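Local coordinates for cell division protein FtsZ 1 (Methanocaldococcus jannaschii, PDB 2VAP) that binds guanine nucleotides and probably hydrolyses GTP and polymerises into the contractile Z ring at the future division site, at residues Lys83-Gly88 / Ala112-Ala117; Gly151-Ala156 / Ala237-Val242; Phe162-Lys167 / Lys194-Val199. All coordinates share one frame; numbering follows the deposited sequence.

Interaction 1: Lys83-Gly88 / Ala112-Ala117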
ATOM      1  N   LYS A  83      -1.905 -18.075  -0.795  1.00 17.50           N
ATOM      2  CA  LYS A  83      -0.785 -18.836  -0.247  1.00 11.91           C
ATOM      3  C   LYS A  83      -0.493 -18.403   1.188  1.00 16.54           C
ATOM      4  O   LYS A  83      -0.450 -17.209   1.489  1.00 15.79           O
ATOM      5  CB  LYS A  83       0.461 -18.661  -1.128  1.00 12.46           C
ATOM      6  CG  LYS A  83       1.733 -19.344  -0.616  1.00 19.59           C
ATOM      7  CD  LYS A  83       1.647 -20.863  -0.694  1.00 23.04           C
ATOM      8  CE  LYS A  83       2.902 -21.512  -0.135  1.00 33.94           C
ATOM      9  NZ  LYS A  83       2.812 -22.999  -0.147  1.00 28.11           N
ATOM     10  N   LYS A  84      -0.305 -19.384   2.068  1.00 13.72           N
ATOM     11  CA  LYS A  84       0.062 -19.123   3.460  1.00 10.51           C
ATOM     12  C   LYS A  84       1.424 -19.731   3.767  1.00 12.90           C
ATOM     13  O   LYS A  84       1.708 -20.866   3.376  1.00 15.62           O
ATOM     14  CB  LYS A  84      -0.982 -19.696   4.423  1.00 15.09           C
ATOM     15  CG  LYS A  84      -2.403 -19.212   4.192  1.00 21.26           C
ATOM     16  CD  LYS A  84      -3.356 -19.869   5.178  1.00 25.26           C
ATOM     17  CE  LYS A  84      -4.766 -19.925   4.627  1.00 29.43           C
ATOM     18  NZ  LYS A  84      -5.731 -20.421   5.648  1.00 37.87           N
ATOM     19  N   ILE A  85       2.265 -18.967   4.461  1.00 12.59           N
ATOM     20  CA  ILE A  85       3.579 -19.451   4.883  1.00 10.37           C
ATOM     21  C   ILE A  85       3.766 -19.239   6.382  1.00 12.23           C
ATOM     22  O   ILE A  85       3.751 -18.103   6.866  1.00 12.76           O
ATOM     23  CB  ILE A  85       4.744 -18.760   4.117  1.00 15.71           C
ATOM     24  CG1 ILE A  85       4.566 -18.893   2.599  1.00 17.32           C
ATOM     25  CG2 ILE A  85       6.094 -19.343   4.547  1.00 15.10           C
ATOM     26  CD1 ILE A  85       5.436 -17.945   1.785  1.00 16.24           C
ATOM     27  N   LEU A  86       3.937 -20.338   7.112  1.00 11.93           N
ATOM     28  CA  LEU A  86       4.313 -20.265   8.516  1.00 10.14           C
ATOM     29  C   LEU A  86       5.827 -20.136   8.605  1.00 17.12           C
ATOM     30  O   LEU A  86       6.559 -21.092   8.342  1.00 18.81           O
ATOM     31  CB  LEU A  86       3.825 -21.499   9.285  1.00 10.26           C
ATOM     32  CG  LEU A  86       4.055 -21.486  10.800  1.00 12.67           C
ATOM     33  CD1 LEU A  86       3.123 -20.500  11.501  1.00 14.95           C
ATOM     34  CD2 LEU A  86       3.879 -22.880  11.364  1.00 17.14           C
ATOM     35  N   ILE A  87       6.289 -18.941   8.960  1.00 10.22           N
ATOM     36  CA  ILE A  87       7.723 -18.670   9.046  1.00  9.28           C
ATOM     37  C   ILE A  87       8.293 -19.050  10.414  1.00 14.20           C
ATOM     38  O   ILE A  87       7.601 -18.966  11.432  1.00 14.30           O
ATOM     39  CB  ILE A  87       8.077 -17.202   8.669  1.00 12.29           C
ATOM     40  CG1 ILE A  87       7.351 -16.201   9.577  1.00 11.16           C
ATOM     41  CG2 ILE A  87       7.755 -16.938   7.194  1.00 12.90           C
ATOM     42  CD1 ILE A  87       7.918 -14.785   9.536  1.00 14.22           C
ATOM     43  N   GLY A  88       9.551 -19.485  10.418  1.00 15.99           N
ATOM     44  CA  GLY A  88      10.242 -19.892  11.642  1.00 15.86           C
ATOM     45  C   GLY A  88       9.672 -21.140  12.290  1.00 17.94           C
ATOM     46  O   GLY A  88       9.502 -21.188  13.512  1.00 20.88           O
ATOM     47  N   ALA A 112      13.300 -18.063   4.119  1.00 15.49           N
ATOM     48  CA  ALA A 112      13.590 -17.212   2.958  1.00 15.89           C
ATOM     49  C   ALA A 112      13.296 -17.881   1.615  1.00 15.02           C
ATOM     50  O   ALA A 112      12.768 -17.240   0.704  1.00 15.61           O
ATOM     51  CB  ALA A 112      15.033 -16.715   3.005  1.00 17.39           C
ATOM     52  N   GLU A 113      13.636 -19.164   1.499  1.00 16.74           N
ATOM     53  CA  GLU A 113      13.415 -19.919   0.263  1.00 16.79           C
ATOM     54  C   GLU A 113      11.931 -20.127  -0.049  1.00 17.83           C
ATOM     55  O   GLU A 113      11.532 -20.099  -1.215  1.00 18.45           O
ATOM     56  CB  GLU A 113      14.146 -21.266   0.306  1.00 24.59           C
ATOM     57  CG  GLU A 113      15.673 -21.159   0.264  1.00 25.04           C
ATOM     58  CD  GLU A 113      16.205 -20.591  -1.047  1.00500.00           C
ATOM     59  OE1 GLU A 113      15.674 -20.945  -2.122  1.00 47.46           O
ATOM     60  OE2 GLU A 113      17.165 -19.793  -0.999  1.00 59.94           O
ATOM     61  N   GLU A 114      11.124 -20.331   0.992  1.00 14.03           N
ATOM     62  CA  GLU A 114       9.675 -20.474   0.832  1.00 12.95           C
ATOM     63  C   GLU A 114       9.016 -19.147   0.453  1.00 13.17           C
ATOM     64  O   GLU A 114       8.090 -19.121  -0.363  1.00 16.96           O
ATOM     65  CB  GLU A 114       9.032 -21.048   2.099  1.00 20.52           C
ATOM     66  CG  GLU A 114       9.273 -22.540   2.298  1.00 31.71           C
ATOM     67  CD  GLU A 114       8.402 -23.144   3.385  1.00114.55           C
ATOM     68  OE1 GLU A 114       8.949 -23.846   4.261  1.00371.74           O
ATOM     69  OE2 GLU A 114       7.172 -22.918   3.368  1.00 48.36           O
ATOM     70  N   ILE A 115       9.498 -18.057   1.047  1.00 13.73           N
ATOM     71  CA  ILE A 115       9.036 -16.711   0.701  1.00 10.59           C
ATOM     72  C   ILE A 115       9.384 -16.393  -0.759  1.00 13.24           C
ATOM     73  O   ILE A 115       8.530 -15.926  -1.515  1.00 13.44           O
ATOM     74  CB  ILE A 115       9.611 -15.627   1.661  1.00 12.72           C
ATOM     75  CG1 ILE A 115       9.121 -15.865   3.095  1.00 13.12           C
ATOM     76  CG2 ILE A 115       9.220 -14.219   1.194  1.00 14.88           C
ATOM     77  CD1 ILE A 115       9.897 -15.107   4.165  1.00 13.83           C
ATOM     78  N   LYS A 116      10.628 -16.675  -1.144  1.00 14.16           N
ATOM     79  CA  LYS A 116      11.101 -16.459  -2.514  1.00 12.71           C
ATOM     80  C   LYS A 116      10.259 -17.219  -3.540  1.00 13.19           C
ATOM     81  O   LYS A 116       9.887 -16.664  -4.575  1.00 15.18           O
ATOM     82  CB  LYS A 116      12.579 -16.849  -2.643  1.00 17.19           C
ATOM     83  CG  LYS A 116      13.206 -16.514  -3.993  1.00 21.86           C
ATOM     84  CD  LYS A 116      14.620 -17.061  -4.094  1.00 22.07           C
ATOM     85  CE  LYS A 116      15.174 -16.897  -5.501  1.00 37.51           C
ATOM     86  NZ  LYS A 116      16.546 -17.461  -5.629  1.00 31.61           N
ATOM     87  N   ALA A 117       9.957 -18.481  -3.237  1.00 13.26           N
ATOM     88  CA  ALA A 117       9.170 -19.337  -4.125  1.00 17.57           C
ATOM     89  C   ALA A 117       7.751 -18.813  -4.348  1.00 15.99           C
ATOM     90  O   ALA A 117       7.193 -18.965  -5.437  1.00 20.84           O
ATOM     91  CB  ALA A 117       9.133 -20.765  -3.591  1.00 22.04           C
TER
HETATM   92  O   HOH W   1       5.729 -23.185   0.713  1.00 34.05           O
HETATM   93  O   HOH W   2       6.771 -22.336   5.991  1.00 74.90           O

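Interaction 2: Gly151-Ala156 / Ala237-Val242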
ATOM      1  N   GLY A 151      14.260  -9.031  -8.736  1.00 11.42           N
ATOM      2  CA  GLY A 151      14.115  -7.993  -9.759  1.00 11.31           C
ATOM      3  C   GLY A 151      12.760  -7.312  -9.813  1.00 15.55           C
ATOM      4  O   GLY A 151      12.467  -6.581 -10.760  1.00 14.58           O
ATOM      5  N   ALA A 152      11.939  -7.542  -8.792  1.00 13.57           N
ATOM      6  CA  ALA A 152      10.593  -6.974  -8.744  1.00 12.03           C
ATOM      7  C   ALA A 152      10.600  -5.522  -8.272  1.00 11.79           C
ATOM      8  O   ALA A 152      11.457  -5.120  -7.479  1.00 12.03           O
ATOM      9  CB  ALA A 152       9.694  -7.818  -7.846  1.00 11.09           C
ATOM     10  N   LEU A 153       9.647  -4.740  -8.778  1.00  9.37           N
ATOM     11  CA  LEU A 153       9.368  -3.417  -8.231  1.00 10.00           C
ATOM     12  C   LEU A 153       8.818  -3.621  -6.824  1.00 10.02           C
ATOM     13  O   LEU A 153       7.757  -4.222  -6.646  1.00 12.32           O
ATOM     14  CB  LEU A 153       8.368  -2.656  -9.110  1.00 12.51           C
ATOM     15  CG  LEU A 153       7.861  -1.282  -8.647  1.00 10.08           C
ATOM     16  CD1 LEU A 153       8.990  -0.263  -8.500  1.00 15.52           C
ATOM     17  CD2 LEU A 153       6.800  -0.762  -9.606  1.00 12.08           C
ATOM     18  N   THR A 154       9.560  -3.134  -5.834  1.00  9.84           N
ATOM     19  CA  THR A 154       9.301  -3.459  -4.434  1.00  8.66           C
ATOM     20  C   THR A 154       8.686  -2.279  -3.686  1.00  8.97           C
ATOM     21  O   THR A 154       9.344  -1.261  -3.454  1.00 12.31           O
ATOM     22  CB  THR A 154      10.600  -3.938  -3.743  1.00 12.40           C
ATOM     23  OG1 THR A 154      11.170  -5.010  -4.504  1.00 14.11           O
ATOM     24  CG2 THR A 154      10.333  -4.420  -2.326  1.00 12.37           C
ATOM     25  N   VAL A 155       7.416  -2.428  -3.315  1.00  9.76           N
ATOM     26  CA  VAL A 155       6.664  -1.356  -2.660  1.00  7.93           C
ATOM     27  C   VAL A 155       6.134  -1.822  -1.307  1.00  9.29           C
ATOM     28  O   VAL A 155       5.463  -2.849  -1.217  1.00 11.98           O
ATOM     29  CB  VAL A 155       5.487  -0.860  -3.546  1.00 11.16           C
ATOM     30  CG1 VAL A 155       4.669   0.211  -2.828  1.00  8.96           C
ATOM     31  CG2 VAL A 155       6.003  -0.326  -4.880  1.00 10.51           C
ATOM     32  N   ALA A 156       6.446  -1.066  -0.260  1.00  7.09           N
ATOM     33  CA  ALA A 156       5.896  -1.340   1.062  1.00 10.27           C
ATOM     34  C   ALA A 156       4.764  -0.371   1.371  1.00 10.68           C
ATOM     35  O   ALA A 156       4.858   0.820   1.072  1.00 12.74           O
ATOM     36  CB  ALA A 156       6.980  -1.256   2.123  1.00 13.06           C
ATOM     37  N   ALA A 237       4.609   0.263 -16.982  1.00 17.81           N
ATOM     38  CA  ALA A 237       5.810   1.038 -17.294  1.00 19.15           C
ATOM     39  C   ALA A 237       5.761   2.444 -16.694  1.00 14.50           C
ATOM     40  O   ALA A 237       6.771   2.948 -16.199  1.00 17.77           O
ATOM     41  CB  ALA A 237       6.019   1.106 -18.801  1.00 18.45           C
ATOM     42  N   ASP A 238       4.582   3.065 -16.736  1.00 16.03           N
ATOM     43  CA  ASP A 238       4.379   4.404 -16.181  1.00 11.95           C
ATOM     44  C   ASP A 238       4.374   4.405 -14.652  1.00 15.14           C
ATOM     45  O   ASP A 238       4.869   5.346 -14.028  1.00 17.49           O
ATOM     46  CB  ASP A 238       3.088   5.025 -16.726  1.00 13.77           C
ATOM     47  CG  ASP A 238       3.176   5.353 -18.210  1.00 23.70           C
ATOM     48  OD1 ASP A 238       4.293   5.607 -18.712  1.00 32.18           O
ATOM     49  OD2 ASP A 238       2.122   5.360 -18.878  1.00 20.28           O
ATOM     50  N   VAL A 239       3.812   3.354 -14.059  1.00 15.33           N
ATOM     51  CA  VAL A 239       3.850   3.166 -12.606  1.00 14.38           C
ATOM     52  C   VAL A 239       5.295   2.961 -12.150  1.00 15.50           C
ATOM     53  O   VAL A 239       5.740   3.577 -11.179  1.00 16.79           O
ATOM     54  CB  VAL A 239       2.959   1.979 -12.154  1.00 18.32           C
ATOM     55  CG1 VAL A 239       3.214   1.614 -10.693  1.00 22.12           C
ATOM     56  CG2 VAL A 239       1.494   2.309 -12.362  1.00 19.12           C
ATOM     57  N   LYS A 240       6.021   2.112 -12.877  1.00 16.90           N
ATOM     58  CA  LYS A 240       7.426   1.828 -12.589  1.00 17.39           C
ATOM     59  C   LYS A 240       8.287   3.092 -12.661  1.00 20.04           C
ATOM     60  O   LYS A 240       9.191   3.274 -11.848  1.00 19.61           O
ATOM     61  CB  LYS A 240       7.959   0.759 -13.548  1.00 22.71           C
ATOM     62  CG  LYS A 240       9.114  -0.058 -12.993  1.00 29.41           C
ATOM     63  CD  LYS A 240       9.547  -1.141 -13.967  1.00 31.87           C
ATOM     64  CE  LYS A 240      10.698  -1.960 -13.401  1.00 58.22           C
ATOM     65  NZ  LYS A 240      11.134  -3.028 -14.342  1.00106.14           N
ATOM     66  N   ALA A 241       7.986   3.964 -13.623  1.00 18.54           N
ATOM     67  CA  ALA A 241       8.714   5.224 -13.806  1.00 25.22           C
ATOM     68  C   ALA A 241       8.644   6.139 -12.580  1.00 24.74           C
ATOM     69  O   ALA A 241       9.611   6.835 -12.262  1.00 26.96           O
ATOM     70  CB  ALA A 241       8.209   5.954 -15.046  1.00 27.14           C
ATOM     71  N   VAL A 242       7.499   6.129 -11.900  1.00 16.18           N
ATOM     72  CA  VAL A 242       7.294   6.935 -10.694  1.00 13.24           C
ATOM     73  C   VAL A 242       7.764   6.202  -9.435  1.00 18.19           C
ATOM     74  O   VAL A 242       8.353   6.812  -8.538  1.00 20.24           O
ATOM     75  CB  VAL A 242       5.808   7.370 -10.550  1.00 19.04           C
ATOM     76  CG1 VAL A 242       5.527   7.970  -9.174  1.00 27.10           C
ATOM     77  CG2 VAL A 242       5.443   8.366 -11.638  1.00 27.03           C
TER

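Interaction 3: Phe162-Lys167 / Lys194-Val199. With GDP (guanosine-5'-diphosphate), chain B.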
ATOM      1  N   PHE A 162      -0.290   3.845  16.884  1.00 10.61           N
ATOM      2  CA  PHE A 162      -0.869   4.961  17.628  1.00 11.00           C
ATOM      3  C   PHE A 162       0.037   5.306  18.805  1.00 12.79           C
ATOM      4  O   PHE A 162       0.714   4.429  19.347  1.00 15.20           O
ATOM      5  CB  PHE A 162      -2.254   4.592  18.168  1.00 12.71           C
ATOM      6  CG  PHE A 162      -3.277   4.295  17.104  1.00 14.33           C
ATOM      7  CD1 PHE A 162      -3.994   5.325  16.500  1.00 13.82           C
ATOM      8  CD2 PHE A 162      -3.545   2.984  16.726  1.00 12.02           C
ATOM      9  CE1 PHE A 162      -4.957   5.052  15.529  1.00  9.64           C
ATOM     10  CE2 PHE A 162      -4.504   2.703  15.753  1.00 12.12           C
ATOM     11  CZ  PHE A 162      -5.209   3.740  15.153  1.00 15.15           C
ATOM     12  N   VAL A 163       0.039   6.576  19.208  1.00 13.25           N
ATOM     13  CA  VAL A 163       0.851   7.023  20.344  1.00 12.21           C
ATOM     14  C   VAL A 163       0.499   6.267  21.634  1.00 12.61           C
ATOM     15  O   VAL A 163       1.387   5.936  22.424  1.00 16.18           O
ATOM     16  CB  VAL A 163       0.763   8.562  20.549  1.00 11.68           C
ATOM     17  CG1 VAL A 163       1.359   8.979  21.891  1.00 14.35           C
ATOM     18  CG2 VAL A 163       1.476   9.288  19.415  1.00 15.98           C
ATOM     19  N   MET A 164      -0.786   5.970  21.826  1.00 15.44           N
ATOM     20  CA  MET A 164      -1.244   5.291  23.044  1.00 16.71           C
ATOM     21  C   MET A 164      -0.746   3.843  23.169  1.00 18.73           C
ATOM     22  O   MET A 164      -0.900   3.218  24.222  1.00 21.62           O
ATOM     23  CB  MET A 164      -2.771   5.371  23.190  1.00 24.83           C
ATOM     24  CG  MET A 164      -3.567   4.453  22.274  1.00 27.06           C
ATOM     25  SD  MET A 164      -5.304   4.367  22.760  1.00 37.17           S
ATOM     26  CE  MET A 164      -5.903   5.947  22.178  1.00 29.95           C
ATOM     27  N   GLU A 165      -0.147   3.324  22.098  1.00 16.49           N
ATOM     28  CA  GLU A 165       0.448   1.985  22.115  1.00 13.41           C
ATOM     29  C   GLU A 165       1.781   1.953  22.865  1.00 17.00           C
ATOM     30  O   GLU A 165       2.251   0.883  23.256  1.00 18.66           O
ATOM     31  CB  GLU A 165       0.626   1.445  20.695  1.00 14.16           C
ATOM     32  CG  GLU A 165      -0.675   1.241  19.935  1.00 15.93           C
ATOM     33  CD  GLU A 165      -0.472   0.485  18.641  1.00 20.21           C
ATOM     34  OE1 GLU A 165       0.086  -0.632  18.693  1.00 18.25           O
ATOM     35  OE2 GLU A 165      -0.871   1.003  17.576  1.00 14.78           O
ATOM     36  N   GLY A 166       2.388   3.124  23.055  1.00 16.79           N
ATOM     37  CA  GLY A 166       3.598   3.243  23.865  1.00 17.81           C
ATOM     38  C   GLY A 166       4.874   3.521  23.095  1.00 21.00           C
ATOM     39  O   GLY A 166       4.911   3.418  21.864  1.00 17.69           O
ATOM     40  N   LYS A 167       5.924   3.865  23.838  1.00 17.56           N
ATOM     41  CA  LYS A 167       7.213   4.256  23.266  1.00 16.34           C
ATOM     42  C   LYS A 167       7.977   3.091  22.637  1.00 18.93           C
ATOM     43  O   LYS A 167       8.644   3.268  21.617  1.00 18.18           O
ATOM     44  CB  LYS A 167       8.086   4.936  24.327  1.00 23.77           C
ATOM     45  CG  LYS A 167       7.530   6.253  24.853  1.00 36.75           C
ATOM     46  CD  LYS A 167       8.412   6.826  25.950  1.00120.39           C
ATOM     47  CE  LYS A 167       7.818   8.101  26.526  1.00 82.20           C
ATOM     48  NZ  LYS A 167       8.675   8.677  27.599  1.00117.65           N
ATOM     49  N   LYS A 194      -2.550   9.843  13.026  1.00 13.03           N
ATOM     50  CA  LYS A 194      -3.290  10.861  12.273  1.00 12.92           C
ATOM     51  C   LYS A 194      -4.746  10.472  11.988  1.00 10.80           C
ATOM     52  O   LYS A 194      -5.559  11.328  11.632  1.00 14.73           O
ATOM     53  CB  LYS A 194      -2.560  11.228  10.973  1.00 13.39           C
ATOM     54  CG  LYS A 194      -1.142  11.781  11.165  1.00 16.31           C
ATOM     55  CD  LYS A 194      -1.085  13.012  12.076  1.00 28.89           C
ATOM     56  CE  LYS A 194      -1.497  14.282  11.352  1.00 48.42           C
ATOM     57  NZ  LYS A 194      -1.163  15.503  12.137  1.00 47.71           N
ATOM     58  N   LEU A 195      -5.073   9.190  12.155  1.00 12.87           N
ATOM     59  CA  LEU A 195      -6.458   8.727  12.033  1.00 10.49           C
ATOM     60  C   LEU A 195      -7.344   9.347  13.112  1.00 10.15           C
ATOM     61  O   LEU A 195      -8.550   9.505  12.918  1.00 13.79           O
ATOM     62  CB  LEU A 195      -6.541   7.198  12.102  1.00 12.78           C
ATOM     63  CG  LEU A 195      -5.851   6.392  10.999  1.00 15.42           C
ATOM     64  CD1 LEU A 195      -5.797   4.926  11.384  1.00 15.04           C
ATOM     65  CD2 LEU A 195      -6.549   6.574   9.660  1.00 14.26           C
ATOM     66  N   PHE A 196      -6.731   9.704  14.239  1.00 11.88           N
ATOM     67  CA  PHE A 196      -7.445  10.355  15.338  1.00 15.77           C
ATOM     68  C   PHE A 196      -7.816  11.812  15.039  1.00 16.40           C
ATOM     69  O   PHE A 196      -8.533  12.445  15.816  1.00 18.08           O
ATOM     70  CB  PHE A 196      -6.649  10.251  16.642  1.00 13.09           C
ATOM     71  CG  PHE A 196      -6.794   8.924  17.348  1.00 12.49           C
ATOM     72  CD1 PHE A 196      -8.034   8.292  17.437  1.00 13.01           C
ATOM     73  CD2 PHE A 196      -5.693   8.321  17.949  1.00 14.91           C
ATOM     74  CE1 PHE A 196      -8.171   7.071  18.096  1.00 16.25           C
ATOM     75  CE2 PHE A 196      -5.821   7.103  18.615  1.00 15.69           C
ATOM     76  CZ  PHE A 196      -7.062   6.476  18.685  1.00 15.07           C
ATOM     77  N   GLU A 197      -7.324  12.341  13.920  1.00 14.07           N
ATOM     78  CA  GLU A 197      -7.781  13.640  13.425  1.00 11.79           C
ATOM     79  C   GLU A 197      -9.037  13.465  12.575  1.00 19.10           C
ATOM     80  O   GLU A 197      -9.857  14.379  12.466  1.00 25.21           O
ATOM     81  CB  GLU A 197      -6.682  14.354  12.632  1.00 13.73           C
ATOM     82  CG  GLU A 197      -5.557  14.913  13.499  1.00 19.65           C
ATOM     83  CD  GLU A 197      -4.589  15.809  12.737  1.00 36.93           C
ATOM     84  OE1 GLU A 197      -4.873  16.172  11.576  1.00 26.35           O
ATOM     85  OE2 GLU A 197      -3.536  16.157  13.313  1.00 44.52           O
ATOM     86  N   ILE A 198      -9.182  12.280  11.982  1.00 15.67           N
ATOM     87  CA  ILE A 198     -10.366  11.931  11.197  1.00 15.13           C
ATOM     88  C   ILE A 198     -11.490  11.450  12.117  1.00 15.71           C
ATOM     89  O   ILE A 198     -12.639  11.880  11.980  1.00 26.37           O
ATOM     90  CB  ILE A 198     -10.051  10.861  10.114  1.00 16.00           C
ATOM     91  CG1 ILE A 198      -8.895  11.326   9.218  1.00 18.15           C
ATOM     92  CG2 ILE A 198     -11.295  10.557   9.274  1.00 21.50           C
ATOM     93  CD1 ILE A 198      -8.277  10.228   8.361  1.00 19.00           C
ATOM     94  N   VAL A 199     -11.151  10.564  13.053  1.00 15.44           N
ATOM     95  CA  VAL A 199     -12.112  10.057  14.039  1.00 15.38           C
ATOM     96  C   VAL A 199     -11.630  10.282  15.487  1.00 13.82           C
ATOM     97  O   VAL A 199     -11.187   9.343  16.153  1.00 17.55           O
ATOM     98  CB  VAL A 199     -12.486   8.561  13.788  1.00 25.66           C
ATOM     99  CG1 VAL A 199     -13.443   8.440  12.609  1.00 25.82           C
ATOM    100  CG2 VAL A 199     -11.241   7.694  13.570  1.00 23.39           C
TER
HETATM  101  PB  GDP B1355       2.826  -8.716  14.904  1.00 14.91           P
HETATM  102  O1B GDP B1355       3.859  -9.177  15.904  1.00 19.51           O
HETATM  103  O2B GDP B1355       1.894  -9.860  14.579  1.00 14.57           O
HETATM  104  O3B GDP B1355       3.524  -8.248  13.650  1.00 14.13           O
HETATM  105  O3A GDP B1355       2.011  -7.500  15.572  1.00 14.00           O
HETATM  106  PA  GDP B1355       0.572  -6.989  15.056  1.00 15.97           P
HETATM  107  O1A GDP B1355       0.429  -7.113  13.559  1.00 14.10           O
HETATM  108  O2A GDP B1355      -0.549  -7.696  15.781  1.00 15.27           O
HETATM  109  O5' GDP B1355       0.594  -5.441  15.484  1.00 15.10           O
HETATM  110  C5' GDP B1355       1.622  -4.580  15.004  1.00 12.44           C
HETATM  111  C4' GDP B1355       1.064  -3.176  14.842  1.00 13.42           C
HETATM  112  O4' GDP B1355      -0.056  -3.193  13.952  1.00 15.67           O
HETATM  113  C3' GDP B1355       0.554  -2.621  16.162  1.00 16.51           C
HETATM  114  O3' GDP B1355       1.560  -1.854  16.831  1.00 16.11           O
HETATM  115  C2' GDP B1355      -0.654  -1.792  15.774  1.00 14.34           C
HETATM  116  O2' GDP B1355      -0.273  -0.438  15.523  1.00 16.41           O
HETATM  117  C1' GDP B1355      -1.132  -2.406  14.469  1.00 15.42           C
HETATM  118  N9  GDP B1355      -2.336  -3.260  14.661  1.00 12.74           N
HETATM  119  C8  GDP B1355      -2.584  -4.135  15.661  1.00 17.18           C
HETATM  120  N7  GDP B1355      -3.791  -4.742  15.497  1.00 16.93           N
HETATM  121  C5  GDP B1355      -4.334  -4.254  14.365  1.00 18.35           C
HETATM  122  C6  GDP B1355      -5.588  -4.456  13.596  1.00 16.29           C
HETATM  123  O6  GDP B1355      -6.460  -5.262  13.987  1.00 20.16           O
HETATM  124  N1  GDP B1355      -5.759  -3.746  12.467  1.00 15.45           N
HETATM  125  C2  GDP B1355      -4.838  -2.869  12.017  1.00 15.78           C
HETATM  126  N2  GDP B1355      -5.075  -2.187  10.871  1.00 17.80           N
HETATM  127  N3  GDP B1355      -3.671  -2.636  12.671  1.00 14.03           N
HETATM  128  C4  GDP B1355      -3.371  -3.284  13.823  1.00 14.87           C

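Interaction 1: Lys83-Gly88 / Ala112-Ala117
Ile85 and Ile87 of the edge strand and its exit meet Glu114 and Ile115 on one side of helix 112-119. The apolar part centres on Ile85, whose two branches diverge. CG2 stands anti to the backbone N while CG1 lies beside it (chi1 -54°), and the extended CG1 arm brings CD1 down on the helix backbone, 3.6 Å from Glu114 O, and against the CA of Ile115. CG2 lies alongside the Glu114 chain, which runs past it in the opposite sense, 3.9 Å from OE2. Ile87 adds a second apolar touch through its own CG2, which meets the CD1 tip of Ile115 at 4.1 Å.

Strand 83-86 is the outermost of the six-stranded parallel sheet, and helix 112-119 belongs to the crossover that carries the chain from it to strand 124-130, past strands 64-70 and 40-45. The beta-alpha-beta packing is Rossmann-like, as in the tubulin/FtsZ GTPases. Ile115 also packs on Ile146 of helix 135-149. The side chain of Ile87 lies about 4 Å, nearest atoms, from that of Thr135, which binds GTP.

The polar part is carried by water over the solvent-facing side. Glu114 OE2 accepts from two waters: one, 2.7 Å from OE2, also donates to Leu86 O at 2.7 Å; the other accepts from Lys83 NZ. The lysine and carboxylate, with NZ and OE2 5.6 Å apart, are therefore linked through solvent and not by direct contact, though Glu114 is poorly ordered, so the bridge is probably loose. Cutting the Ile85 side chain back to an alanine here removes both branches and is likely to open a gap between strand and helix beneath Glu114 O and Ile115 CA.

Interaction 2: Gly151-Ala156 / Ala237-Val242
Thr154 OG1 is gripped by two partners: it donates to Ala152 O at 3.0 Å and is hydrogen-bonded to Ser147 OG of helix 135-149. The bond to Ala152 is tilted, with the hydroxyl above the carbonyl plane, 54° out of it. Together these bonds brace the turn from helix to strand, where Gly151, with positive phi, is the C-prime residue of a Schellman motif closing helix 135-149.

Next to this braced turn, Leu153 carries the whole contact with helix 236-243. Its CG stands anti to the backbone N (chi1 175°), which sends CD2 out to the helix. That methyl lies 4.0 Å from Lys240 CA and touches the root of the lysine chain, with Lys240 CG at 4.2 Å. The two side chains run antiparallel alongside one another, so the lysine contributes its aliphatic start while the fully extended chain carries NZ onward. Val239 adds a looser touch, its CG1 4.4 Å from Leu153 CD2. No hydrogen bond crosses the contact; it is held by methyl and methylene packing on a helix backbone.

Leu153 opens strand 153-160, which lies between strands 124-130 and 186-191 in the parallel GTPase sheet; its backbone bonds to Asp123 and Val125, and its side chain also rests on Met124 and Asn244. Helix 236-243 turns Asp238 and Val242 to strand 316-323 of the C-terminal mixed sheet, and is thus wedged between the end of the nucleotide-binding domain's sheet and the outer strand of the second domain.

Interaction 3: Phe162-Lys167 / Lys194-Val199
The rings of Phe162 and Phe196 meet obliquely, their planes at 45° and centroids 4.9 Å apart, and the two side chains cross at about a right angle. Phe162 comes in over one face of Phe196 near the rim, with CE1 above the plane and CD1 3.3 Å from Phe196 CE2, a tight approach. Both CB atoms are directed at the opposite segment, and in Phe162 CG lies beside the backbone N (chi1 -63°). The far tip of Phe162, CZ, touches Leu195 CD1 at 4.0 Å, while Met164 bends at its sulfur (chi3 75°) to bring Met164 CE obliquely against the other ring, 3.7 Å from Phe196 CZ. Helix 204-227 backs the cluster: Phe208 meets the Phe162 ring at a steep angle, and Leu204 touches both Phe162 and Met164.

The short 3-10 turn 163-165 follows Phe162, and it delivers Glu165 to the nucleotide. Its carboxylate holds both ribose hydroxyls of GDP, accepting from O3' at OE1 (2.7 Å) and from O2' at OE2 (2.6 Å). OE2 also receives Phe162 N at 3.0 Å, from above the carboxylate plane, so three bonds fix the rotation of the group. Gly166 occupies the N-cap position of helix 167-181.

Chemically, the contact between the segments is wholly apolar, without a crossing hydrogen bond, and the polar work is done by Glu165 on the nucleotide side. Since the same Phe162 packs its ring on Phe196 and lends its amide to Glu165, the aromatic packing is consistent with a second shell that positions this GTP-binding residue against the ribose.

Overall arrangement
Interactions 1 and 2 reach the same parallel sheet, at its edge strand 83-86 and at the start of strand 153-160; their centres are 23 Å apart and their nearest atoms about 9 Å. The segments of interaction 3 follow strands 153-160 and 186-191, with its centre 32 Å from interaction 1 and 30 Å from interaction 2, on the other side of the chain's centre from the latter. They are nested in the loop that interaction 2 closes. GDP lies between interactions 1 and 3: Glu165 of interaction 3 binds its ribose, and the side chain of Ile87 in interaction 1 is about 9 Å from it, nearest atoms. Interaction 2 is away from the pocket, toward the C-terminal domain.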